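Ice-binding protein (Leucosporidium, PDB 3UYU) binds to the surface of ice crystals and inhibits their growth, conferring freeze tolerance with low thermal hysteresis activity. Local coordinates at residues A[21-26]-A[212-217]; A[45-50]-A[60-65]. The protein carries 2 engineered substitutions. One frame throughout, in Å; residues are numbered along the deposited sequence.

Contact 1: A[21-26]-A[212-217]; sequences GISSVP and EVALQK
E212 lays its carboxylate over the backbone of G21 on the neighbouring parallel strand. CG stands anti to the backbone N (chi1 175°) and the chain bends at chi2 (90°), which turns the carboxylate across to the other strand. OE1 comes to 3.1 Å from G21 CA, and OE2 lies near the I22 N. A CB at G21 would collide with OE1, and the backbone angles would also press it against the preceding carbonyl. With an alanine at position E212 the carboxylate is gone, and the G21 backbone is likely to lose the cover over its CA and carbonyl. Beyond it on the same face, S23 OG sits 3.4 Å from A214 CB. One water joins S23 OG to L215 O, 2.9 Å from each. V25 CG1 then meets Q216 CG at 3.9 Å, the two side chains crossing at a slant.

The strands 21-25 and 212-216 are neighbours on one face of the right-handed beta-helix, although 185 residues lie between the two segments. A214 is an inferred ice-binding position, which is consistent with the face of S23 and A214 being part of the ice-binding side. I22, S24, V213 and L215 point to the other face, into the buried interior. There I22 CG1 packs on V213 CB at 4.3 Å, and I16 of strand 16-18 touches I22, V213 and L215. S24 OG hydrogen-bonds to S28 OG.

A ladder of five backbone hydrogen bonds zips the pair, from V213 N to G21 O through K217 N to V25 O. Past its end K217 reaches along P26, and its NZ bonds to P26 O at 2.7 Å, in the carbonyl plane on a lone pair.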
loop_
_atom_site.group_PDB
_atom_site.type_symbol
_atom_site.label_atom_id
_atom_site.label_comp_id
_atom_site.label_asym_id
_atom_site.label_seq_id
_atom_site.Cartn_x
_atom_site.Cartn_y
_atom_site.Cartn_z
ATOM N N GLY A 21 -2.007 -20.435 -0.042
ATOM C CA GLY A 21 -2.824 -21.074 -1.074
ATOM C C GLY A 21 -4.316 -20.836 -0.938
ATOM O O GLY A 21 -4.772 -20.378 0.122
ATOM N N ILE A 22 -5.015 -21.120 -2.036
ATOM C CA ILE A 22 -6.504 -21.095 -2.014
ATOM C C ILE A 22 -6.953 -22.319 -2.750
ATOM O O ILE A 22 -6.489 -22.546 -3.872
ATOM C CB ILE A 22 -7.048 -19.836 -2.679
ATOM C CG1 ILE A 22 -6.551 -18.547 -1.955
ATOM C CG2 ILE A 22 -8.683 -19.808 -2.704
ATOM C CD1 ILE A 22 -6.782 -17.286 -2.855
ATOM N N SER A 23 -7.869 -23.121 -2.157
ATOM C CA SER A 23 -8.388 -24.303 -2.885
ATOM C C SER A 23 -9.903 -24.178 -3.035
ATOM O O SER A 23 -10.514 -23.470 -2.222
ATOM C CB SER A 23 -8.133 -25.587 -2.078
ATOM O OG SER A 23 -8.654 -25.533 -0.752
ATOM N N SER A 24 -10.481 -24.830 -4.042
ATOM C CA SER A 24 -11.924 -24.854 -4.148
ATOM C C SER A 24 -12.347 -26.277 -4.499
ATOM O O SER A 24 -11.796 -26.887 -5.466
ATOM C CB SER A 24 -12.334 -23.936 -5.296
ATOM O OG SER A 24 -13.775 -24.007 -5.469
ATOM N N VAL A 25 -13.325 -26.771 -3.735
ATOM C CA VAL A 25 -14.148 -27.841 -4.299
ATOM C C VAL A 25 -15.303 -27.211 -5.180
ATOM O O VAL A 25 -16.134 -26.467 -4.651
ATOM C CB VAL A 25 -14.555 -28.933 -3.287
ATOM C CG1 VAL A 25 -13.803 -29.035 -1.960
ATOM C CG2 VAL A 25 -15.764 -29.724 -3.649
ATOM N N PRO A 26 -15.318 -27.442 -6.494
ATOM C CA PRO A 26 -16.233 -26.653 -7.382
ATOM C C PRO A 26 -17.694 -27.113 -7.253
ATOM O O PRO A 26 -17.921 -28.289 -6.895
ATOM C CB PRO A 26 -15.713 -26.883 -8.825
ATOM C CG PRO A 26 -14.671 -28.039 -8.649
ATOM C CD PRO A 26 -14.411 -28.364 -7.231
ATOM N N GLU A 212 -3.701 -20.457 4.520
ATOM C CA GLU A 212 -4.499 -21.039 3.404
ATOM C C GLU A 212 -6.005 -20.796 3.579
ATOM O O GLU A 212 -6.515 -20.756 4.706
ATOM C CB GLU A 212 -4.251 -22.581 3.438
ATOM C CG GLU A 212 -5.054 -23.405 2.455
ATOM C CD GLU A 212 -4.354 -23.605 1.111
ATOM O OE1 GLU A 212 -3.130 -23.317 1.065
ATOM O OE2 GLU A 212 -5.010 -24.069 0.120
ATOM N N VAL A 213 -6.663 -20.679 2.444
ATOM C CA VAL A 213 -8.159 -20.587 2.399
ATOM C C VAL A 213 -8.709 -21.761 1.611
ATOM O O VAL A 213 -8.278 -22.019 0.480
ATOM C CB VAL A 213 -8.619 -19.240 1.767
ATOM C CG1 VAL A 213 -10.184 -19.215 1.578
ATOM C CG2 VAL A 213 -8.118 -18.088 2.610
ATOM N N ALA A 214 -9.612 -22.534 2.239
ATOM C CA ALA A 214 -10.264 -23.599 1.528
ATOM C C ALA A 214 -11.755 -23.291 1.325
ATOM O O ALA A 214 -12.472 -22.991 2.317
ATOM C CB ALA A 214 -10.091 -24.911 2.297
ATOM N N LEU A 215 -12.188 -23.350 0.070
ATOM C CA LEU A 215 -13.598 -23.085 -0.297
ATOM C C LEU A 215 -14.233 -24.444 -0.641
ATOM O O LEU A 215 -13.648 -25.214 -1.402
ATOM C CB LEU A 215 -13.674 -22.232 -1.516
ATOM C CG LEU A 215 -12.952 -20.888 -1.270
ATOM C CD1 LEU A 215 -13.039 -20.228 -2.563
ATOM C CD2 LEU A 215 -13.529 -20.029 -0.067
ATOM N N GLN A 216 -15.421 -24.693 -0.121
ATOM C CA GLN A 216 -16.201 -25.915 -0.484
ATOM C C GLN A 216 -17.546 -25.438 -1.086
ATOM O O GLN A 216 -18.482 -25.069 -0.336
ATOM C CB GLN A 216 -16.391 -26.750 0.771
ATOM C CG GLN A 216 -15.156 -27.370 1.338
ATOM C CD GLN A 216 -15.346 -28.049 2.695
ATOM O OE1 GLN A 216 -16.479 -28.228 3.220
ATOM N NE2 GLN A 216 -14.217 -28.431 3.309
ATOM N N LYS A 217 -17.611 -25.373 -2.410
ATOM C CA LYS A 217 -18.846 -24.925 -3.114
ATOM C C LYS A 217 -19.350 -23.626 -2.453
ATOM O O LYS A 217 -20.533 -23.462 -2.067
ATOM C CB LYS A 217 -19.949 -26.018 -3.053
ATOM C CG LYS A 217 -19.504 -27.247 -3.726
ATOM C CD LYS A 217 -20.670 -28.230 -3.922
ATOM C CE LYS A 217 -20.202 -29.557 -4.462
ATOM N NZ LYS A 217 -20.193 -29.410 -5.911
HETATM O O HOH W 1 -11.285 -26.750 -0.869
#

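Contact 2: A[45-50]-A[60-65]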
loop_
_atom_site.group_PDB
_atom_site.type_symbol
_atom_site.label_atom_id
_atom_site.label_comp_id
_atom_site.label_asym_id
_atom_site.label_seq_id
_atom_site.Cartn_x
_atom_site.Cartn_y
_atom_site.Cartn_z
ATOM N N THR A 45 -5.800 -24.020 -6.334
ATOM C CA THR A 45 -6.200 -25.357 -6.812
ATOM C C THR A 45 -7.723 -25.409 -6.913
ATOM O O THR A 45 -8.433 -24.834 -6.060
ATOM C CB THR A 45 -5.697 -26.533 -5.883
ATOM O OG1 THR A 45 -6.167 -26.399 -4.543
ATOM C CG2 THR A 45 -4.139 -26.596 -5.859
ATOM N N GLY A 46 -8.191 -26.140 -7.931
ATOM C CA GLY A 46 -9.603 -26.434 -8.142
ATOM C C GLY A 46 -10.329 -25.382 -8.919
ATOM O O GLY A 46 -11.568 -25.455 -9.055
ATOM N N PHE A 47 -9.591 -24.426 -9.509
ATOM C CA PHE A 47 -10.183 -23.316 -10.251
ATOM C C PHE A 47 -10.187 -23.443 -11.750
ATOM O O PHE A 47 -10.832 -22.670 -12.460
ATOM C CB PHE A 47 -9.537 -21.914 -9.841
ATOM C CG PHE A 47 -9.940 -21.426 -8.472
ATOM C CD1 PHE A 47 -11.023 -20.594 -8.326
ATOM C CD2 PHE A 47 -9.225 -21.794 -7.338
ATOM C CE1 PHE A 47 -11.360 -20.114 -7.056
ATOM C CE2 PHE A 47 -9.521 -21.355 -6.071
ATOM C CZ PHE A 47 -10.659 -20.492 -5.924
ATOM N N GLY A 48 -9.422 -24.394 -12.311
ATOM C CA GLY A 48 -9.312 -24.380 -13.769
ATOM C C GLY A 48 -8.804 -23.096 -14.396
ATOM O O GLY A 48 -9.436 -22.562 -15.318
ATOM N N LEU A 49 -7.677 -22.574 -13.848
ATOM C CA LEU A 49 -7.080 -21.321 -14.302
ATOM C C LEU A 49 -6.667 -21.336 -15.753
ATOM O O LEU A 49 -6.114 -22.338 -16.221
ATOM C CB LEU A 49 -5.818 -21.015 -13.474
ATOM C CG LEU A 49 -6.046 -20.917 -11.974
ATOM C CD1 LEU A 49 -4.719 -20.640 -11.268
ATOM C CD2 LEU A 49 -7.053 -19.773 -11.740
ATOM N N THR A 50 -6.986 -20.266 -16.468
ATOM C CA THR A 50 -6.488 -19.970 -17.808
ATOM C C THR A 50 -5.690 -18.648 -17.697
ATOM O O THR A 50 -6.195 -17.619 -17.232
ATOM C CB THR A 50 -7.683 -19.794 -18.852
ATOM O OG1 THR A 50 -8.414 -21.021 -18.985
ATOM C CG2 THR A 50 -7.161 -19.387 -20.232
ATOM N N SER A 60 -10.976 -17.763 -14.090
ATOM C CA SER A 60 -11.705 -19.015 -13.750
ATOM C C SER A 60 -13.218 -18.765 -13.858
ATOM O O SER A 60 -13.684 -17.709 -13.481
ATOM C CB SER A 60 -11.476 -19.382 -12.325
ATOM O OG SER A 60 -12.335 -20.451 -11.908
ATOM N N PRO A 61 -14.000 -19.758 -14.327
ATOM C CA PRO A 61 -15.443 -19.572 -14.360
ATOM C C PRO A 61 -15.996 -19.310 -12.959
ATOM O O PRO A 61 -17.082 -18.697 -12.870
ATOM C CB PRO A 61 -15.968 -20.917 -14.925
ATOM C CG PRO A 61 -14.801 -21.425 -15.771
ATOM C CD PRO A 61 -13.582 -21.050 -14.921
ATOM N N GLN A 62 -15.284 -19.716 -11.893
ATOM C CA GLN A 62 -15.735 -19.544 -10.530
ATOM C C GLN A 62 -15.431 -18.170 -9.955
ATOM O O GLN A 62 -15.856 -17.947 -8.864
ATOM C CB GLN A 62 -15.117 -20.580 -9.623
ATOM C CG GLN A 62 -15.541 -22.060 -10.014
ATOM C CD GLN A 62 -14.704 -23.064 -9.259
ATOM O OE1 GLN A 62 -13.751 -23.729 -9.905
ATOM N NE2 GLN A 62 -14.897 -23.210 -7.999
ATOM N N VAL A 63 -14.684 -17.320 -10.669
ATOM C CA VAL A 63 -14.278 -16.006 -10.085
ATOM C C VAL A 63 -14.745 -14.973 -11.079
ATOM O O VAL A 63 -14.441 -14.990 -12.282
ATOM C CB VAL A 63 -12.756 -15.932 -9.927
ATOM C CG1 VAL A 63 -12.290 -14.504 -9.452
ATOM C CG2 VAL A 63 -12.279 -16.912 -8.898
ATOM N N THR A 64 -15.541 -14.005 -10.585
ATOM C CA THR A 64 -15.889 -12.851 -11.383
ATOM C C THR A 64 -14.894 -11.728 -11.009
ATOM O O THR A 64 -15.044 -11.085 -9.977
ATOM C CB THR A 64 -17.373 -12.439 -11.170
ATOM O OG1 THR A 64 -18.197 -13.529 -11.616
ATOM C CG2 THR A 64 -17.672 -11.256 -12.069
ATOM N N GLY A 65 -13.828 -11.649 -11.822
ATOM C CA GLY A 65 -12.666 -10.787 -11.490
ATOM C C GLY A 65 -11.432 -11.500 -11.960
ATOM O O GLY A 65 -11.488 -12.292 -12.921
#
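S60 OG donates a hydrogen bond to F47 O at 2.7 Å. It arrives in the carbonyl plane, on a lone pair, with a C=O...OG angle of 133°. The same hydroxyl oxygen lies at the edge of the F47 ring, in its plane, 3.8 Å from CD1. Among the side chains of 60-65, V63 gives the ring an apolar contact, its CG2 3.8 Å from F47 CE1, and the two side chains meet at an oblique angle. Q62 CB also approaches the ring obliquely, 4.3 Å from CD1. The P61 ring touches the loop more lightly, its CD 4.0 Å from F47 O.

The next shell fixes S60. Its OG is anti to the backbone N (chi1 170°), placed to receive the Q62 N-H at 3.0 Å. This is an ST turn. It is combined with a type I beta turn from S60 to V63, closed by V63 N to S60 O. The turn leads into strand 63-64 and carries S60, Q62 and V63 to the loop 46-49. G46 and G48 have positive phi, which suits glycine and lets the loop bend on both sides of F47.

Further out, F47 is buried against I22 and S24 of strand 21-25 and I34 of strand 34-36, which also touches V63. The ring is thus buried among side chains of the beta-helix interior, beside the loop that follows T45, an inferred ice-binding position.

S60 OG uses its proton on F47 O and accepts from Q62 N, so one buried hydroxyl serves both segments. That pairing ties the polar backbone of the loop to the turn, while V63 CG2 packs obliquely against the ring.

Overall arrangement
Contact 2 is nested within the chain loop that contact 1 closes, and their centres are 11 Å apart. Strand 21-25 joins them: it lies between 212-216 and 44-45 in the same parallel sheet. S24 N is 2.9 Å from T45 O, a probable hydrogen bond. S24 OG is likewise 2.9 Å from Q62 NE2, but the orientation of that amide is uncertain. On the outer face S23 CB packs 3.3 Å from T45 OG1. The inferred ice-binding positions A214 and T45 therefore stand on either side of S23, one in each contact. The side chain of F47 is about 9 Å from that of A214.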